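Local coordinates for protein exodeoxyribonuclease 10 (Escherichia coli, PDB 4FZX) that degrades single-stranded and double-stranded DNA in the 3' to 5' direction as a magnesium-dependent exonuclease of the DnaQ (DEDDh) family, at residues E18-P32 against R135-I148. Residues are numbered along the deposited sequence; the frame is centred on the assembly and turned at random.
Sequences EIASVDVIDGKIVNP and RALYDCYITAALLI. With NA (sodium ion), chain G.
Glu18 turns CG anti to its own backbone nitrogen (chi1 -157°) and runs extended, which carries its carboxylate to the guanidinium of Arg135, bent back at chi2 and chi3, at the start of helix 136-154. In this RNase H-like fold of a DEDDh exonuclease, the helix packs along the hairpin of strands 16-25 and 28-36, the axis of segment 136-148 33° from that of segment 18-25. Arg135 grips the acid side-on. Its NE donates to Glu18 OE1 at 2.9 Å, on the syn side but tilted out of the carboxylate plane, and its NH2 reaches Glu18 OE2 from above that plane. Ala136 N meets OE1 of Glu18 from the opposite face to NE, in a nearly straight bond (172°). A water joins Glu18 OE2 to Leu137 N. Cutting Glu18 back to an alanine here would probably leave the Arg135 charge without this mate and Ala136 N without its acceptor at the helix start.

Beyond this polar end, small side chains let helix and strand lie close. Ala20 CB is 3.5 Å from Ala136 CB. Cys140 SG sits 3.3 Å from Ala20 O. Val22 splits its two methyls: CG2 packs on Ala144 CB, and CG1 lies over one face of the Tyr141 ring in a CH-pi contact, 4.1 Å from the centroid. Ile29 CG2 touches Tyr141 CE1 obliquely. Near the type I' turn, Ile148 packs against both Val24 and Ile29, CG1 on Val24 CG1 and CD1 on Ile29 CG1, with CD1 also 3.6 Å from Gly27 O.

The same helix brings Asp139 to the active site. Its OD2 binds a sodium ion together with Asp6, Glu8 and a DNA phosphate. At the far edge of the hairpin, one water bridges Tyr141 OH and Ile29 O, 2.7 Å from that hydroxyl oxygen.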
loop_
_atom_site.group_PDB
_atom_site.type_symbol
_atom_site.label_atom_id
_atom_site.label_comp_id
_atom_site.label_asym_id
_atom_site.label_seq_id
_atom_site.Cartn_x
_atom_site.Cartn_y
_atom_site.Cartn_z
ATOM N N GLU C 18 34.996 22.708 11.476
ATOM C CA GLU C 18 34.105 23.560 12.256
ATOM C C GLU C 18 32.930 22.749 12.816
ATOM O O GLU C 18 32.387 21.880 12.148
ATOM C CB GLU C 18 33.569 24.716 11.391
ATOM C CG GLU C 18 33.108 25.944 12.192
ATOM C CD GLU C 18 32.708 27.135 11.318
ATOM O OE1 GLU C 18 32.342 26.936 10.134
ATOM O OE2 GLU C 18 32.708 28.278 11.835
ATOM N N ILE C 19 32.485 23.107 14.010
ATOM C CA ILE C 19 31.235 22.596 14.528
ATOM C C ILE C 19 30.479 23.730 15.203
ATOM O O ILE C 19 31.087 24.701 15.703
ATOM C CB ILE C 19 31.484 21.484 15.547
ATOM C CG1 ILE C 19 30.163 20.818 15.949
ATOM C CG2 ILE C 19 32.230 22.048 16.783
ATOM C CD1 ILE C 19 30.344 19.540 16.801
ATOM N N ALA C 20 29.161 23.600 15.248
ATOM C CA ALA C 20 28.315 24.619 15.853
ATOM C C ALA C 20 26.981 24.009 16.264
ATOM O O ALA C 20 26.609 22.931 15.774
ATOM C CB ALA C 20 28.091 25.754 14.875
ATOM N N SER C 21 26.249 24.712 17.132
ATOM C CA SER C 21 24.881 24.325 17.471
ATOM C C SER C 21 24.016 25.505 17.925
ATOM O O SER C 21 24.523 26.529 18.386
ATOM C CB SER C 21 24.867 23.215 18.542
ATOM O OG SER C 21 25.209 23.716 19.820
ATOM N N VAL C 22 22.702 25.341 17.801
ATOM C CA VAL C 22 21.758 26.185 18.511
ATOM C C VAL C 22 20.720 25.297 19.180
ATOM O O VAL C 22 20.563 24.119 18.820
ATOM C CB VAL C 22 21.052 27.157 17.560
ATOM C CG1 VAL C 22 22.012 28.244 17.099
ATOM C CG2 VAL C 22 20.471 26.397 16.361
ATOM N N ASP C 23 20.006 25.852 20.152
ATOM C CA ASP C 23 18.941 25.100 20.796
ATOM C C ASP C 23 17.615 25.688 20.380
ATOM O O ASP C 23 17.480 26.913 20.233
ATOM C CB ASP C 23 19.101 25.123 22.328
ATOM C CG ASP C 23 20.386 24.443 22.802
ATOM O OD1 ASP C 23 20.987 23.671 22.029
ATOM O OD2 ASP C 23 20.832 24.717 23.939
ATOM N N VAL C 24 16.649 24.816 20.120
ATOM C CA VAL C 24 15.276 25.247 19.909
ATOM C C VAL C 24 14.450 24.919 21.147
ATOM O O VAL C 24 14.372 23.767 21.563
ATOM C CB VAL C 24 14.652 24.601 18.641
ATOM C CG1 VAL C 24 13.177 24.980 18.511
ATOM C CG2 VAL C 24 15.428 25.028 17.379
ATOM N N ILE C 25 13.952 25.963 21.799
ATOM C CA ILE C 25 13.149 25.840 23.020
ATOM C C ILE C 25 11.899 26.698 22.821
ATOM O O ILE C 25 12.005 27.903 22.625
ATOM C CB ILE C 25 13.922 26.381 24.275
ATOM C CG1 ILE C 25 15.358 25.831 24.319
ATOM C CG2 ILE C 25 13.155 26.058 25.577
ATOM C CD1 ILE C 25 16.141 26.168 25.595
ATOM N N ASP C 26 10.725 26.070 22.820
ATOM C CA ASP C 26 9.469 26.814 22.772
ATOM C C ASP C 26 9.418 27.677 21.525
ATOM O O ASP C 26 9.083 28.861 21.586
ATOM C CB ASP C 26 9.303 27.680 24.028
ATOM C CG ASP C 26 9.115 26.840 25.313
ATOM O OD1 ASP C 26 8.591 25.698 25.227
ATOM O OD2 ASP C 26 9.494 27.330 26.407
ATOM N N GLY C 27 9.809 27.088 20.401
ATOM C CA GLY C 27 9.775 27.766 19.113
ATOM C C GLY C 27 10.745 28.927 18.964
ATOM O O GLY C 27 10.662 29.689 17.999
ATOM N N LYS C 28 11.699 29.039 19.882
ATOM C CA LYS C 28 12.730 30.068 19.779
ATOM C C LYS C 28 14.112 29.465 19.662
ATOM O O LYS C 28 14.354 28.372 20.157
ATOM C CB LYS C 28 12.665 31.003 20.981
ATOM C CG LYS C 28 11.303 31.667 21.152
ATOM C CD LYS C 28 11.413 33.001 21.858
ATOM C CE LYS C 28 10.269 33.930 21.456
ATOM N NZ LYS C 28 9.028 33.595 22.210
ATOM N N ILE C 29 15.020 30.200 19.019
ATOM C CA ILE C 29 16.414 29.776 18.855
ATOM C C ILE C 29 17.360 30.497 19.795
ATOM O O ILE C 29 17.525 31.707 19.703
ATOM C CB ILE C 29 16.919 30.015 17.425
ATOM C CG1 ILE C 29 15.923 29.460 16.403
ATOM C CG2 ILE C 29 18.299 29.370 17.236
ATOM C CD1 ILE C 29 16.208 29.911 14.984
ATOM N N VAL C 30 18.069 29.735 20.623
ATOM C CA VAL C 30 18.874 30.309 21.688
ATOM C C VAL C 30 20.164 29.517 21.886
ATOM O O VAL C 30 20.339 28.449 21.292
ATOM C CB VAL C 30 18.095 30.334 23.020
ATOM C CG1 VAL C 30 16.842 31.207 22.895
ATOM C CG2 VAL C 30 17.739 28.921 23.450
ATOM N N ASN C 31 21.078 30.070 22.681
ATOM C CA ASN C 31 22.280 29.346 23.115
ATOM C C ASN C 31 23.179 28.929 21.938
ATOM O O ASN C 31 23.560 27.770 21.824
ATOM C CB ASN C 31 21.896 28.129 23.984
ATOM C CG ASN C 31 23.103 27.497 24.705
ATOM O OD1 ASN C 31 24.045 28.187 25.098
ATOM N ND2 ASN C 31 23.052 26.180 24.901
ATOM N N PRO C 32 23.562 29.893 21.095
ATOM C CA PRO C 32 24.505 29.637 19.994
ATOM C C PRO C 32 25.914 29.265 20.475
ATOM O O PRO C 32 26.429 29.845 21.420
ATOM C CB PRO C 32 24.542 30.973 19.243
ATOM C CG PRO C 32 24.173 31.999 20.294
ATOM C CD PRO C 32 23.140 31.307 21.146
ATOM N N ARG C 135 29.066 27.960 6.614
ATOM C CA ARG C 135 29.737 28.062 7.898
ATOM C C ARG C 135 28.807 27.510 8.957
ATOM O O ARG C 135 27.608 27.762 8.924
ATOM C CB ARG C 135 30.160 29.497 8.205
ATOM C CG ARG C 135 31.258 30.049 7.250
ATOM C CD ARG C 135 32.622 29.337 7.430
ATOM N NE ARG C 135 33.113 29.443 8.806
ATOM C CZ ARG C 135 33.785 30.481 9.298
ATOM N NH1 ARG C 135 34.139 31.494 8.511
ATOM N NH2 ARG C 135 34.143 30.486 10.574
ATOM N N ALA C 136 29.353 26.698 9.857
ATOM C CA ALA C 136 28.534 25.840 10.689
ATOM C C ALA C 136 27.411 26.574 11.416
ATOM O O ALA C 136 26.268 26.130 11.361
ATOM C CB ALA C 136 29.400 25.057 11.672
ATOM N N LEU C 137 27.728 27.684 12.100
ATOM C CA LEU C 137 26.713 28.393 12.886
ATOM C C LEU C 137 25.629 28.975 11.999
ATOM O O LEU C 137 24.452 28.978 12.355
ATOM C CB LEU C 137 27.331 29.498 13.763
ATOM C CG LEU C 137 26.363 30.095 14.792
ATOM C CD1 LEU C 137 25.887 29.020 15.790
ATOM C CD2 LEU C 137 26.943 31.299 15.530
ATOM N N TYR C 138 26.023 29.436 10.818
ATOM C CA TYR C 138 25.067 29.954 9.852
ATOM C C TYR C 138 24.061 28.874 9.461
ATOM O O TYR C 138 22.839 29.082 9.557
ATOM C CB TYR C 138 25.812 30.485 8.630
ATOM C CG TYR C 138 24.953 31.245 7.664
ATOM C CD1 TYR C 138 24.051 30.583 6.837
ATOM C CD2 TYR C 138 25.054 32.631 7.559
ATOM C CE1 TYR C 138 23.270 31.278 5.935
ATOM C CE2 TYR C 138 24.267 33.340 6.657
ATOM C CZ TYR C 138 23.387 32.654 5.845
ATOM O OH TYR C 138 22.586 33.350 4.965
ATOM N N ASP C 139 24.564 27.692 9.102
ATOM C CA ASP C 139 23.693 26.602 8.687
ATOM C C ASP C 139 22.828 26.060 9.828
ATOM O O ASP C 139 21.739 25.518 9.584
ATOM C CB ASP C 139 24.498 25.467 8.074
ATOM C CG ASP C 139 25.030 25.800 6.674
ATOM O OD1 ASP C 139 24.913 26.966 6.228
ATOM O OD2 ASP C 139 25.607 24.889 6.035
ATOM N N CYS C 140 23.313 26.180 11.066
ATOM C CA CYS C 140 22.518 25.820 12.245
ATOM C C CYS C 140 21.252 26.647 12.329
ATOM O O CYS C 140 20.203 26.138 12.677
ATOM C CB CYS C 140 23.335 25.990 13.542
ATOM S SG CYS C 140 24.464 24.622 13.888
ATOM N N TYR C 141 21.369 27.938 12.034
ATOM C CA TYR C 141 20.213 28.836 12.026
ATOM C C TYR C 141 19.220 28.501 10.924
ATOM O O TYR C 141 18.004 28.598 11.118
ATOM C CB TYR C 141 20.664 30.297 11.920
ATOM C CG TYR C 141 21.021 30.880 13.261
ATOM C CD1 TYR C 141 20.032 31.386 14.098
ATOM C CD2 TYR C 141 22.319 30.794 13.755
ATOM C CE1 TYR C 141 20.332 31.880 15.354
ATOM C CE2 TYR C 141 22.630 31.264 15.027
ATOM C CZ TYR C 141 21.625 31.823 15.813
ATOM O OH TYR C 141 21.912 32.302 17.071
ATOM N N ILE C 142 19.741 28.066 9.781
ATOM C CA ILE C 142 18.900 27.632 8.670
ATOM C C ILE C 142 18.130 26.372 9.067
ATOM O O ILE C 142 16.914 26.307 8.935
ATOM C CB ILE C 142 19.752 27.314 7.411
ATOM C CG1 ILE C 142 20.526 28.553 6.946
ATOM C CG2 ILE C 142 18.871 26.760 6.303
ATOM C CD1 ILE C 142 19.682 29.797 6.776
ATOM N N THR C 143 18.846 25.401 9.615
ATOM C CA THR C 143 18.256 24.116 9.944
ATOM C C THR C 143 17.280 24.257 11.108
ATOM O O THR C 143 16.175 23.727 11.056
ATOM C CB THR C 143 19.340 23.083 10.249
ATOM O OG1 THR C 143 20.222 23.003 9.125
ATOM C CG2 THR C 143 18.742 21.691 10.531
ATOM N N ALA C 144 17.632 25.090 12.082
ATOM C CA ALA C 144 16.730 25.377 13.193
ATOM C C ALA C 144 15.443 26.016 12.686
ATOM O O ALA C 144 14.342 25.592 13.058
ATOM C CB ALA C 144 17.410 26.281 14.228
ATOM N N ALA C 145 15.570 27.019 11.818
ATOM C CA ALA C 145 14.378 27.625 11.204
ATOM C C ALA C 145 13.544 26.575 10.473
ATOM O O ALA C 145 12.320 26.569 10.552
ATOM C CB ALA C 145 14.769 28.777 10.248
ATOM N N LEU C 146 14.215 25.679 9.760
ATOM C CA LEU C 146 13.529 24.599 9.078
ATOM C C LEU C 146 12.816 23.661 10.058
ATOM O O LEU C 146 11.707 23.210 9.794
ATOM C CB LEU C 146 14.509 23.811 8.216
ATOM C CG LEU C 146 13.959 22.522 7.609
ATOM C CD1 LEU C 146 12.738 22.799 6.706
ATOM C CD2 LEU C 146 15.054 21.756 6.860
ATOM N N LEU C 147 13.450 23.380 11.191
ATOM C CA LEU C 147 12.887 22.454 12.158
ATOM C C LEU C 147 11.653 23.067 12.828
ATOM O O LEU C 147 10.636 22.400 13.013
ATOM C CB LEU C 147 13.935 22.077 13.213
ATOM C CG LEU C 147 13.353 21.431 14.478
ATOM C CD1 LEU C 147 12.911 19.968 14.212
ATOM C CD2 LEU C 147 14.329 21.511 15.619
ATOM N N ILE C 148 11.717 24.360 13.111
ATOM C CA ILE C 148 10.583 25.052 13.714
ATOM C C ILE C 148 9.388 25.024 12.768
ATOM O O ILE C 148 8.261 24.718 13.179
ATOM C CB ILE C 148 10.929 26.520 14.112
ATOM C CG1 ILE C 148 11.865 26.526 15.314
ATOM C CG2 ILE C 148 9.638 27.313 14.445
ATOM C CD1 ILE C 148 12.598 27.826 15.531
HETATM NA NA NA G . 26.720 23.034 6.546
HETATM O O HOH W 1 30.412 29.089 12.267
HETATM O O HOH W 2 19.863 32.879 18.756
HETATM O O HOH W 3 27.932 23.238 4.254
#